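Local coordinates for hydrogenase maturation factor (Thermoanaerobacter tengcongensis, PDB 3VTI), which probably transfers the carbamoyl group of carbamoyl phosphate, at the expense of ATP, to the C-terminal cysteine of HypE during [NiFe]-hydrogenase maturation, at residues Glu480-His485 with Lys528-Ile533. Sequence-based numbering, arbitrary orientation.
Sequences EVQHHH and KSFERI. With FE (Fe (III) ion), chain G.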
ATOM      1  N   GLU A 480     -38.313   4.036  -3.887  1.00 50.88           N
ATOM      2  CA  GLU A 480     -37.983   3.549  -2.553  1.00 49.19           C
ATOM      3  C   GLU A 480     -38.668   4.392  -1.488  1.00 47.16           C
ATOM      4  O   GLU A 480     -38.858   5.596  -1.654  1.00 48.37           O
ATOM      5  CB  GLU A 480     -36.468   3.455  -2.329  1.00 50.17           C
ATOM      6  CG  GLU A 480     -35.740   4.777  -2.363  1.00 54.55           C
ATOM      7  CD  GLU A 480     -34.263   4.651  -2.007  1.00 58.72           C
ATOM      8  OE1 GLU A 480     -33.638   5.707  -1.763  1.00 60.38           O
ATOM      9  OE2 GLU A 480     -33.732   3.510  -1.976  1.00 58.84           O
ATOM     10  N   VAL A 481     -39.050   3.739  -0.402  1.00 44.25           N
ATOM     11  CA  VAL A 481     -39.918   4.334   0.601  1.00 42.04           C
ATOM     12  C   VAL A 481     -39.328   3.978   1.948  1.00 41.01           C
ATOM     13  O   VAL A 481     -38.979   2.814   2.191  1.00 40.78           O
ATOM     14  CB  VAL A 481     -41.362   3.765   0.516  1.00 40.52           C
ATOM     15  CG1 VAL A 481     -42.258   4.424   1.521  1.00 38.85           C
ATOM     16  CG2 VAL A 481     -41.940   3.913  -0.881  1.00 41.10           C
ATOM     17  N   GLN A 482     -39.191   4.974   2.815  1.00 40.63           N
ATOM     18  CA  GLN A 482     -38.654   4.739   4.141  1.00 39.84           C
ATOM     19  C   GLN A 482     -39.686   3.967   4.933  1.00 38.29           C
ATOM     20  O   GLN A 482     -40.864   4.280   4.876  1.00 38.40           O
ATOM     21  CB  GLN A 482     -38.280   6.056   4.839  1.00 40.33           C
ATOM     22  CG  GLN A 482     -37.307   5.896   5.999  1.00 39.50           C
ATOM     23  CD  GLN A 482     -37.978   5.455   7.303  1.00 38.73           C
ATOM     24  OE1 GLN A 482     -39.019   5.975   7.684  1.00 38.76           O
ATOM     25  NE2 GLN A 482     -37.370   4.495   7.989  1.00 38.85           N
ATOM     26  N   HIS A 483     -39.214   2.963   5.664  1.00 37.79           N
ATOM     27  CA  HIS A 483     -40.025   2.040   6.455  1.00 36.56           C
ATOM     28  C   HIS A 483     -41.079   2.682   7.363  1.00 36.05           C
ATOM     29  O   HIS A 483     -42.237   2.266   7.361  1.00 35.66           O
ATOM     30  CB  HIS A 483     -39.097   1.164   7.298  1.00 36.35           C
ATOM     31  CG  HIS A 483     -39.791   0.024   7.974  1.00 35.03           C
ATOM     32  ND1 HIS A 483     -40.077  -1.158   7.330  1.00 35.03           N
ATOM     33  CD2 HIS A 483     -40.247  -0.115   9.241  1.00 34.97           C
ATOM     34  CE1 HIS A 483     -40.686  -1.977   8.168  1.00 35.99           C
ATOM     35  NE2 HIS A 483     -40.798  -1.370   9.337  1.00 36.02           N
ATOM     36  N   HIS A 484     -40.680   3.681   8.141  1.00 36.37           N
ATOM     37  CA  HIS A 484     -41.579   4.268   9.144  1.00 35.78           C
ATOM     38  C   HIS A 484     -42.549   5.264   8.543  1.00 36.28           C
ATOM     39  O   HIS A 484     -43.677   5.406   9.015  1.00 35.88           O
ATOM     40  CB  HIS A 484     -40.776   4.854  10.305  1.00 35.77           C
ATOM     41  CG  HIS A 484     -39.934   3.829  10.984  1.00 35.21           C
ATOM     42  ND1 HIS A 484     -38.655   3.529  10.568  1.00 36.81           N
ATOM     43  CD2 HIS A 484     -40.220   2.962  11.984  1.00 34.60           C
ATOM     44  CE1 HIS A 484     -38.174   2.544  11.306  1.00 36.42           C
ATOM     45  NE2 HIS A 484     -39.102   2.181  12.172  1.00 36.62           N
ATOM     46  N   HIS A 485     -42.111   5.934   7.486  1.00 37.40           N
ATOM     47  CA  HIS A 485     -43.007   6.729   6.659  1.00 38.40           C
ATOM     48  C   HIS A 485     -44.136   5.833   6.113  1.00 37.70           C
ATOM     49  O   HIS A 485     -45.302   6.219   6.155  1.00 37.83           O
ATOM     50  CB  HIS A 485     -42.209   7.388   5.527  1.00 39.59           C
ATOM     51  CG  HIS A 485     -43.003   8.335   4.685  1.00 40.23           C
ATOM     52  ND1 HIS A 485     -42.615   8.698   3.412  1.00 41.71           N
ATOM     53  CD2 HIS A 485     -44.162   8.989   4.925  1.00 40.72           C
ATOM     54  CE1 HIS A 485     -43.502   9.536   2.907  1.00 42.88           C
ATOM     55  NE2 HIS A 485     -44.449   9.732   3.805  1.00 42.44           N
ATOM     56  N   LYS A 528     -46.098  12.128   0.190  1.00 49.82           N
ATOM     57  CA  LYS A 528     -44.944  12.174  -0.703  1.00 51.33           C
ATOM     58  C   LYS A 528     -43.593  12.371  -0.017  1.00 51.11           C
ATOM     59  O   LYS A 528     -42.553  12.025  -0.584  1.00 52.19           O
ATOM     60  CB  LYS A 528     -45.149  13.167  -1.867  1.00 53.69           C
ATOM     61  CG  LYS A 528     -45.174  14.630  -1.488  1.00 56.36           C
ATOM     62  CD  LYS A 528     -45.657  15.492  -2.652  1.00 61.04           C
ATOM     63  CE  LYS A 528     -45.632  16.980  -2.293  1.00 64.05           C
ATOM     64  NZ  LYS A 528     -46.411  17.290  -1.045  1.00 62.76           N
ATOM     65  N   SER A 529     -43.605  12.924   1.196  1.00 50.23           N
ATOM     66  CA  SER A 529     -42.361  13.224   1.910  1.00 49.78           C
ATOM     67  C   SER A 529     -42.541  13.218   3.419  1.00 48.12           C
ATOM     68  O   SER A 529     -43.660  13.201   3.922  1.00 47.61           O
ATOM     69  CB  SER A 529     -41.804  14.577   1.475  1.00 51.86           C
ATOM     70  OG  SER A 529     -42.658  15.621   1.903  1.00 52.93           O
ATOM     71  N   PHE A 530     -41.425  13.250   4.133  1.00 47.44           N
ATOM     72  CA  PHE A 530     -41.437  13.303   5.585  1.00 45.84           C
ATOM     73  C   PHE A 530     -40.266  14.120   6.116  1.00 46.98           C
ATOM     74  O   PHE A 530     -39.253  14.299   5.434  1.00 47.58           O
ATOM     75  CB  PHE A 530     -41.404  11.883   6.176  1.00 43.61           C
ATOM     76  CG  PHE A 530     -40.056  11.220   6.121  1.00 42.19           C
ATOM     77  CD1 PHE A 530     -39.114  11.436   7.129  1.00 41.08           C
ATOM     78  CD2 PHE A 530     -39.730  10.362   5.067  1.00 42.24           C
ATOM     79  CE1 PHE A 530     -37.858  10.812   7.090  1.00 41.21           C
ATOM     80  CE2 PHE A 530     -38.478   9.726   5.010  1.00 41.08           C
ATOM     81  CZ  PHE A 530     -37.541   9.947   6.020  1.00 41.21           C
ATOM     82  N   GLU A 531     -40.406  14.593   7.347  1.00 46.88           N
ATOM     83  CA  GLU A 531     -39.298  15.209   8.047  1.00 48.13           C
ATOM     84  C   GLU A 531     -39.146  14.508   9.381  1.00 46.51           C
ATOM     85  O   GLU A 531     -40.126  14.297  10.077  1.00 46.18           O
ATOM     86  CB  GLU A 531     -39.549  16.703   8.238  1.00 50.14           C
ATOM     87  CG  GLU A 531     -38.352  17.485   8.764  1.00 53.48           C
ATOM     88  CD  GLU A 531     -38.637  18.980   8.938  1.00 59.26           C
ATOM     89  OE1 GLU A 531     -39.538  19.516   8.247  1.00 61.47           O
ATOM     90  OE2 GLU A 531     -37.944  19.623   9.767  1.00 60.59           O
ATOM     91  N   ARG A 532     -37.922  14.130   9.727  1.00 46.32           N
ATOM     92  CA  ARG A 532     -37.644  13.575  11.046  1.00 45.10           C
ATOM     93  C   ARG A 532     -37.554  14.701  12.074  1.00 45.93           C
ATOM     94  O   ARG A 532     -36.646  15.540  12.012  1.00 47.15           O
ATOM     95  CB  ARG A 532     -36.350  12.767  11.024  1.00 44.88           C
ATOM     96  CG  ARG A 532     -36.213  11.782  12.165  1.00 43.92           C
ATOM     97  CD  ARG A 532     -34.876  11.093  12.068  1.00 44.87           C
ATOM     98  NE  ARG A 532     -34.723   9.982  13.003  1.00 43.70           N
ATOM     99  CZ  ARG A 532     -33.552   9.414  13.297  1.00 44.65           C
ATOM    100  NH1 ARG A 532     -32.428   9.863  12.728  1.00 44.75           N
ATOM    101  NH2 ARG A 532     -33.502   8.388  14.151  1.00 42.35           N
ATOM    102  N   ILE A 533     -38.497  14.713  13.016  1.00 45.27           N
ATOM    103  CA  ILE A 533     -38.578  15.779  14.020  1.00 46.29           C
ATOM    104  C   ILE A 533     -38.081  15.358  15.399  1.00 45.68           C
ATOM    105  O   ILE A 533     -37.562  16.181  16.159  1.00 46.75           O
ATOM    106  CB  ILE A 533     -40.005  16.328  14.144  1.00 46.30           C
ATOM    107  CG1 ILE A 533     -40.511  16.814  12.777  1.00 47.75           C
ATOM    108  CG2 ILE A 533     -40.065  17.447  15.181  1.00 47.58           C
ATOM    109  CD1 ILE A 533     -39.801  18.047  12.211  1.00 48.55           C
TER
HETATM  110 FE    FE G 803     -42.015  -1.903  11.249  1.00 43.49          FE
HETATM  111  O   HOH W   1     -43.270  -2.960  13.037  1.00 11.91           O
HETATM  112  O   HOH W   2     -40.603  -3.577  11.718  1.00 31.39           O
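Phe530 packs against His485 and Gln482 at the start of helix 483-494, and it covers more of 480-485 than any other residue of 528-533. Its CB sits over one face of the His485 imidazole, a CH-pi contact 4.2 Å from the ring centroid and almost straight above it. The two rings meet obliquely, with Phe530 CD2 3.7 Å from His485 ND1. With CG between the backbone N and the carbonyl carbon (chi1 76°), the Phe530 ring extends past the imidazole to Gln482, where CE2 lies 3.7 Å from Gln482 CB. Strand 520-525 also lines this packed side, through Leu523 and Cys525.

The Gln482 chain bends at chi2 (-81°) and folds its amide back over the helix start. As N-cap, OE1 accepts from His485 N at 3.1 Å and His484 N at 2.9 Å, both from the same face of the amide plane. NE2 gives a nearly straight bond (177°) to His484 ND1, 3.0 Å away and in the plane of both groups; Tyr511 O is a further partner of NE2. Cut back to an alanine here, the side chain would probably leave both backbone N-H groups uncapped and His484 ND1 without its donor, and open a gap beside Phe530.

Toward Lys528 and Ser529 the contact thins out to backbone. Their CB atoms are turned away from 480-485, and Lys528, an exposed residue, forms a salt bridge through NZ with Asp526. His485 NE2 is 3.6 Å from Ser529 O, but its hydrogen-bond partner is Asp526 O.

The capped turn leads directly into the metal site: His483 NE2 binds the iron(III), joined by His487, Asp507, Asp734 and two waters, while His484 NE2 is hydrogen-bonded to Asp507. The arrangement belongs to the Kae1-like carbamoyltransferase module, of the actin-type ATPase clan, whose two subdomains meet around this iron.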